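Side-chain contacts in TOG array regulator of axonemal microtubules protein 1 (Mus musculus, PDB 5DN7), which binds microtubules and promotes their polymerization through its TOG domains, supporting cilium formation, ciliary tubulin modification and control of cilium length: residues I23-E26 against L27-R30; T59-A62 against S63-F67; L71-L74 against L75-S78. All coordinates share one frame; numbering follows the deposited sequence.

Contact 1 (I23-E26 against L27-R30); sequences IPQE and LHAR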
loop_
_atom_site.group_PDB
_atom_site.type_symbol
_atom_site.label_atom_id
_atom_site.label_comp_id
_atom_site.label_asym_id
_atom_site.label_seq_id
_atom_site.Cartn_x
_atom_site.Cartn_y
_atom_site.Cartn_z
ATOM N N ILE A 23 14.613 -22.879 -0.471
ATOM C CA ILE A 23 15.847 -22.416 -1.090
ATOM C C ILE A 23 17.026 -23.354 -0.869
ATOM O O ILE A 23 17.412 -23.604 0.267
ATOM C CB ILE A 23 16.249 -21.035 -0.553
ATOM C CG1 ILE A 23 15.020 -20.140 -0.385
ATOM C CG2 ILE A 23 17.287 -20.390 -1.455
ATOM C CD1 ILE A 23 15.325 -18.861 0.358
ATOM N N PRO A 24 17.609 -23.861 -1.963
ATOM C CA PRO A 24 18.890 -24.577 -1.949
ATOM C C PRO A 24 19.986 -23.745 -1.276
ATOM O O PRO A 24 20.111 -22.567 -1.626
ATOM C CB PRO A 24 19.186 -24.776 -3.437
ATOM C CG PRO A 24 17.837 -24.786 -4.082
ATOM C CD PRO A 24 17.018 -23.808 -3.311
ATOM N N GLN A 25 20.746 -24.328 -0.344
ATOM C CA GLN A 25 21.761 -23.596 0.440
ATOM C C GLN A 25 22.707 -22.768 -0.430
ATOM O O GLN A 25 23.188 -21.712 -0.016
ATOM C CB GLN A 25 22.583 -24.571 1.297
ATOM C CG GLN A 25 21.806 -25.299 2.388
ATOM C CD GLN A 25 21.308 -24.373 3.494
ATOM O OE1 GLN A 25 20.146 -23.970 3.507
ATOM N NE2 GLN A 25 22.188 -24.044 4.434
ATOM N N GLU A 26 23.007 -23.201 -1.645
ATOM C CA GLU A 26 23.840 -22.389 -2.533
ATOM C C GLU A 26 23.156 -21.133 -2.996
ATOM O O GLU A 26 23.748 -20.096 -2.992
ATOM C CB GLU A 26 24.378 -23.159 -3.739
ATOM C CG GLU A 26 23.340 -23.787 -4.639
ATOM C CD GLU A 26 22.973 -22.950 -5.849
ATOM O OE1 GLU A 26 21.999 -23.309 -6.521
ATOM O OE2 GLU A 26 23.625 -21.938 -6.124
ATOM N N LEU A 27 21.901 -21.227 -3.402
ATOM C CA LEU A 27 21.147 -20.023 -3.708
ATOM C C LEU A 27 20.990 -19.115 -2.492
ATOM O O LEU A 27 21.065 -17.898 -2.612
ATOM C CB LEU A 27 19.780 -20.404 -4.267
ATOM C CG LEU A 27 18.886 -19.259 -4.721
ATOM C CD1 LEU A 27 19.666 -18.302 -5.598
ATOM C CD2 LEU A 27 17.685 -19.821 -5.459
ATOM N N HIS A 28 20.769 -19.711 -1.325
ATOM C CA HIS A 28 20.627 -18.943 -0.102
ATOM C C HIS A 28 21.874 -18.150 0.158
ATOM O O HIS A 28 21.815 -16.938 0.458
ATOM C CB HIS A 28 20.333 -19.863 1.076
ATOM C CG HIS A 28 19.906 -19.133 2.326
ATOM N ND1 HIS A 28 20.131 -19.619 3.561
ATOM C CD2 HIS A 28 19.249 -17.915 2.497
ATOM C CE1 HIS A 28 19.644 -18.759 4.476
ATOM N NE2 HIS A 28 19.106 -17.717 3.824
ATOM N N ALA A 29 23.016 -18.819 0.047
ATOM C CA ALA A 29 24.315 -18.186 0.226
ATOM C C ALA A 29 24.490 -17.047 -0.772
ATOM O O ALA A 29 24.930 -15.962 -0.398
ATOM C CB ALA A 29 25.437 -19.202 0.082
ATOM N N ARG A 30 24.144 -17.275 -2.036
ATOM C CA ARG A 30 24.211 -16.171 -3.007
ATOM C C ARG A 30 23.248 -15.009 -2.716
ATOM O O ARG A 30 23.491 -13.876 -3.135
ATOM C CB ARG A 30 23.963 -16.684 -4.423
ATOM C CG ARG A 30 25.184 -17.301 -5.069
ATOM C CD ARG A 30 24.783 -18.294 -6.129
ATOM N NE ARG A 30 23.885 -17.710 -7.116
ATOM C CZ ARG A 30 23.045 -18.425 -7.852
ATOM N NH1 ARG A 30 22.989 -19.742 -7.690
ATOM N NH2 ARG A 30 22.252 -17.832 -8.737
#

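Contact 2 (T59-A62 against S63-F67); sequences TPHA and SLVGF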
loop_
_atom_site.group_PDB
_atom_site.type_symbol
_atom_site.label_atom_id
_atom_site.label_comp_id
_atom_site.label_asym_id
_atom_site.label_seq_id
_atom_site.Cartn_x
_atom_site.Cartn_y
_atom_site.Cartn_z
ATOM N N THR A 59 4.101 -26.211 3.332
ATOM C CA THR A 59 5.226 -25.653 4.062
ATOM C C THR A 59 4.811 -25.296 5.473
ATOM O O THR A 59 3.813 -24.609 5.675
ATOM C CB THR A 59 5.772 -24.395 3.370
ATOM O OG1 THR A 59 5.987 -24.669 1.981
ATOM C CG2 THR A 59 7.076 -23.947 4.007
ATOM N N PRO A 60 5.571 -25.769 6.458
ATOM C CA PRO A 60 5.326 -25.374 7.846
ATOM C C PRO A 60 5.416 -23.861 8.062
ATOM O O PRO A 60 6.261 -23.181 7.477
ATOM C CB PRO A 60 6.430 -26.104 8.628
ATOM C CG PRO A 60 7.393 -26.616 7.605
ATOM C CD PRO A 60 6.613 -26.801 6.343
ATOM N N HIS A 61 4.534 -23.367 8.926
ATOM C CA HIS A 61 4.447 -21.961 9.285
ATOM C C HIS A 61 5.795 -21.316 9.616
ATOM O O HIS A 61 6.105 -20.222 9.125
ATOM C CB HIS A 61 3.499 -21.804 10.473
ATOM C CG HIS A 61 3.408 -20.403 10.986
ATOM N ND1 HIS A 61 2.547 -19.469 10.452
ATOM C CD2 HIS A 61 4.081 -19.772 11.978
ATOM C CE1 HIS A 61 2.693 -18.322 11.094
ATOM N NE2 HIS A 61 3.615 -18.481 12.027
ATOM N N ALA A 62 6.588 -21.993 10.442
ATOM C CA ALA A 62 7.886 -21.478 10.885
ATOM C C ALA A 62 8.821 -21.182 9.712
ATOM O O ALA A 62 9.511 -20.147 9.681
ATOM C CB ALA A 62 8.537 -22.468 11.843
ATOM N N SER A 63 8.834 -22.095 8.747
ATOM C CA SER A 63 9.635 -21.920 7.547
ATOM C C SER A 63 9.154 -20.721 6.723
ATOM O O SER A 63 9.969 -19.915 6.298
ATOM C CB SER A 63 9.626 -23.195 6.700
ATOM O OG SER A 63 10.511 -24.165 7.237
ATOM N N LEU A 64 7.844 -20.597 6.513
ATOM C CA LEU A 64 7.291 -19.436 5.806
ATOM C C LEU A 64 7.668 -18.108 6.484
ATOM O O LEU A 64 7.963 -17.101 5.802
ATOM C CB LEU A 64 5.773 -19.549 5.691
ATOM C CG LEU A 64 5.266 -20.615 4.722
ATOM C CD1 LEU A 64 3.747 -20.720 4.761
ATOM C CD2 LEU A 64 5.757 -20.316 3.314
ATOM N N VAL A 65 7.661 -18.116 7.820
ATOM C CA VAL A 65 8.108 -16.969 8.611
ATOM C C VAL A 65 9.576 -16.651 8.317
ATOM O O VAL A 65 9.959 -15.478 8.115
ATOM C CB VAL A 65 7.925 -17.219 10.136
ATOM C CG1 VAL A 65 8.536 -16.085 10.957
ATOM C CG2 VAL A 65 6.459 -17.372 10.483
ATOM N N GLY A 66 10.402 -17.696 8.287
ATOM C CA GLY A 66 11.797 -17.504 7.922
ATOM C C GLY A 66 11.967 -16.863 6.546
ATOM O O GLY A 66 12.672 -15.863 6.395
ATOM N N PHE A 67 11.298 -17.439 5.551
ATOM C CA PHE A 67 11.361 -16.979 4.165
ATOM C C PHE A 67 10.975 -15.509 4.037
ATOM O O PHE A 67 11.687 -14.707 3.427
ATOM C CB PHE A 67 10.437 -17.845 3.303
ATOM C CG PHE A 67 10.573 -17.607 1.819
ATOM C CD1 PHE A 67 11.786 -17.799 1.178
ATOM C CD2 PHE A 67 9.484 -17.232 1.064
ATOM C CE1 PHE A 67 11.912 -17.590 -0.184
ATOM C CE2 PHE A 67 9.607 -17.030 -0.296
ATOM C CZ PHE A 67 10.823 -17.208 -0.917
#

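Contact 3 (L71-L74 against L75-S78); sequences LYNL and LDDS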
loop_
_atom_site.group_PDB
_atom_site.type_symbol
_atom_site.label_atom_id
_atom_site.label_comp_id
_atom_site.label_asym_id
_atom_site.label_seq_id
_atom_site.Cartn_x
_atom_site.Cartn_y
_atom_site.Cartn_z
ATOM N N LEU A 71 13.081 -12.166 2.791
ATOM C CA LEU A 71 12.609 -11.162 1.838
ATOM C C LEU A 71 12.636 -9.762 2.453
ATOM O O LEU A 71 13.007 -8.791 1.796
ATOM C CB LEU A 71 11.201 -11.501 1.349
ATOM C CG LEU A 71 11.104 -12.839 0.606
ATOM C CD1 LEU A 71 9.721 -13.061 0.036
ATOM C CD2 LEU A 71 12.148 -12.949 -0.490
ATOM N N TYR A 72 12.267 -9.665 3.721
ATOM C CA TYR A 72 12.245 -8.383 4.401
ATOM C C TYR A 72 13.654 -7.813 4.481
ATOM O O TYR A 72 13.861 -6.608 4.311
ATOM C CB TYR A 72 11.633 -8.529 5.799
ATOM C CG TYR A 72 11.469 -7.225 6.553
ATOM C CD1 TYR A 72 10.474 -6.319 6.200
ATOM C CD2 TYR A 72 12.303 -6.905 7.630
ATOM C CE1 TYR A 72 10.309 -5.126 6.885
ATOM C CE2 TYR A 72 12.145 -5.716 8.330
ATOM C CZ TYR A 72 11.146 -4.824 7.948
ATOM O OH TYR A 72 10.973 -3.630 8.624
ATOM N N ASN A 73 14.630 -8.643 4.749
ATOM C CA ASN A 73 15.985 -8.187 4.713
ATOM C C ASN A 73 16.484 -7.785 3.343
ATOM O O ASN A 73 17.195 -6.856 3.210
ATOM C CB ASN A 73 16.910 -9.143 5.440
ATOM C CG ASN A 73 16.634 -9.185 6.925
ATOM O OD1 ASN A 73 16.546 -10.243 7.495
ATOM N ND2 ASN A 73 16.488 -8.047 7.544
ATOM N N LEU A 74 16.088 -8.516 2.330
ATOM C CA LEU A 74 16.512 -8.209 0.970
ATOM C C LEU A 74 15.992 -6.843 0.501
ATOM O O LEU A 74 16.607 -6.193 -0.342
ATOM C CB LEU A 74 16.051 -9.307 0.021
ATOM C CG LEU A 74 16.758 -10.651 0.204
ATOM C CD1 LEU A 74 16.175 -11.712 -0.715
ATOM C CD2 LEU A 74 18.251 -10.481 -0.055
ATOM N N LEU A 75 14.872 -6.398 1.059
ATOM C CA LEU A 75 14.327 -5.095 0.702
ATOM C C LEU A 75 15.146 -3.947 1.296
ATOM O O LEU A 75 14.872 -2.780 1.024
ATOM C CB LEU A 75 12.873 -4.981 1.147
ATOM C CG LEU A 75 11.913 -5.956 0.477
ATOM C CD1 LEU A 75 10.551 -5.824 1.099
ATOM C CD2 LEU A 75 11.845 -5.712 -1.036
ATOM N N ASP A 76 16.143 -4.280 2.109
ATOM C CA ASP A 76 17.065 -3.274 2.642
ATOM C C ASP A 76 18.219 -2.973 1.703
ATOM O O ASP A 76 19.024 -2.082 1.977
ATOM C CB ASP A 76 17.638 -3.719 3.984
ATOM C CG ASP A 76 16.643 -3.606 5.102
ATOM O OD1 ASP A 76 15.947 -2.565 5.175
ATOM O OD2 ASP A 76 16.560 -4.563 5.906
ATOM N N ASP A 77 18.312 -3.727 0.615
ATOM C CA ASP A 77 19.397 -3.551 -0.337
ATOM C C ASP A 77 19.489 -2.119 -0.847
ATOM O O ASP A 77 18.460 -1.479 -1.089
ATOM C CB ASP A 77 19.221 -4.488 -1.519
ATOM C CG ASP A 77 20.536 -4.941 -2.089
ATOM O OD1 ASP A 77 21.168 -4.171 -2.856
ATOM O OD2 ASP A 77 20.940 -6.075 -1.756
ATOM N N SER A 78 20.716 -1.623 -1.006
ATOM C CA SER A 78 20.933 -0.291 -1.575
ATOM C C SER A 78 20.638 -0.264 -3.057
ATOM O O SER A 78 20.351 0.789 -3.615
ATOM C CB SER A 78 22.370 0.194 -1.340
ATOM O OG SER A 78 22.614 0.421 0.038
#

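Contact 1 (I23-E26 against L27-R30)
The guanidinium of Arg30 meets Glu26 at its edge: OE2 of Glu26 lies near its plane, 2.8 Å from NH1 of Arg30. One face of the same group is covered by Leu27, whose CD1 stands 4.0 Å above the plane, over its centre. The salt bridge uses the syn lone pair of Glu26 OE2, with the carboxylate and guanidinium planes turned 27° apart; at 136° its N-H...O angle is bent. Glu26 reaches this position with CG between its own N and C (chi1 58°), and the two charged chains then run side by side in the same direction. NH1 of Arg30 thus holds a partner within helix 25-32, and NH2 a salt bridge to Glu46 of helix 40-52. This is the first turn of helix 25-32, in a predicted HEAT repeat of the TOG 2 region, with Pro24 as N-cap. The i to i+4 bond from His28 N to Pro24 O is 2.9 Å long. Just ahead of the helix, Ile23 crosses Leu27 at about a right angle, its CG2 3.8 Å from Leu27 CB. Leu27 also packs on Ala43 and Leu50 of helix 40-52, Ile23 on Phe67 and Leu70 of helix 61-74.

Contact 2 (T59-A62 against S63-F67)
In His61 CG is anti to the backbone N, and in Val65 chi1 of 174° puts CG1 anti to the backbone N and so leaves CG2 beside that N, turned to the imidazole; ring and methyl are thereby brought together one helical turn apart. The methyl sits over one face of the ring: CG2 of Val65 is 3.8 Å from the centroid of the His61 ring and 29° off its normal, which satisfies the geometry of a CH-pi contact. The offset is toward the far end of the ring, since the nearest ring atom to Val65 CG2 is NE2 of His61, at 3.4 Å. The His61 ring also meets that of Phe104, the planes about 15° apart, so this surface imidazole has an aromatic neighbour as well as an aliphatic one.

A second group of contacts centres on Thr59, just before the helix. Its methyl CG2 is directed at the helix, 3.8 Å from Ser63 CB and 3.9 Å from Leu64 CG, and the Thr59 and Leu64 side chains cross obliquely. Beside it, CG of the Pro60 ring comes within 4.0 Å of Ser63 OG, a van der Waals approach.

The backbone supplies the polar part. Leu64 N bonds to Pro60 O at 3.2 Å, and the next two i to i+4 bonds run from Val65 N to His61 O and from Gly66 N to Ala62 O. The Phe67 ring packs on Leu47 and Leu51 of helix 40-52 and on Val89 and Leu93 of helix 80-97. Pro60 occupies the N-cap, and the whole is a proline-capped first turn opening helix 61-74 in a predicted HEAT repeat of the TOG solenoid.

Contact 3 (L71-L74 against L75-S78)
Leu75 turns its side chain back over the final turn of helix 61-74, where a HEAT-repeat helix of the TOG solenoid gives way to a type I beta turn, Leu74 to Asp77. Starting at the backbone, its CB is 3.7 Å from Tyr72 O. CG comes next and packs against the carbonyl of Leu71, with Leu75 CG 3.3 Å from Leu71 O; CG lies anti to its own carbonyl carbon (chi1 -63°), which directs it back along the helix. CD1 is still 3.9 Å from Leu71 O, and beyond these two segments the side chain packs on Thr86 of helix 80-97 and on Ala111 and Lys114 of helix 105-114.

The bonding pattern records how the helix ends. Leu75 N donates to Leu71 O and, weakly, to Tyr72 O, dividing itself between i to i+4 and i to i+3 acceptors. From there the spacing is three residues: Asp76 N bonds to Asn73 O and Asp77 N to Leu74 O, the latter closing the beta turn. Both donors stand well above the plane of the carbonyl they address, 56° and 59° out of it, rather than on a lone pair.

The acidic side chains have their main partners elsewhere. Asp76 OD1 forms a salt bridge with Lys114, whose NZ also donates to the Tyr72 carbonyl and makes a cation-pi contact with the Tyr72 ring. Asp77 divides its carboxylate, OD2 in a salt bridge with Arg40 and OD1 accepting from Asn79 N, while its CB rests 3.3 Å from Leu74 O.

Overall arrangement
The three contacts follow one another along the chain at the N-terminal end of the TOG 2 solenoid, all on the same side of the chain's centre. Contact 1 opens helix 25-32, whereas contacts 2 and 3 mark the beginning and end of helix 61-74, their centres about 18 Å apart. Contact 1 lies about 16 Å, centre to centre, from each of the others. It touches contact 2 directly, CD1 of Ile23 lying 3.7 Å from CE1 of Phe67, but its nearest atoms to contact 3 are about 7 Å away. The Ile23 to Phe67 packing thus links one predicted HEAT repeat to the next, within a domain of the array by which the protein engages microtubules.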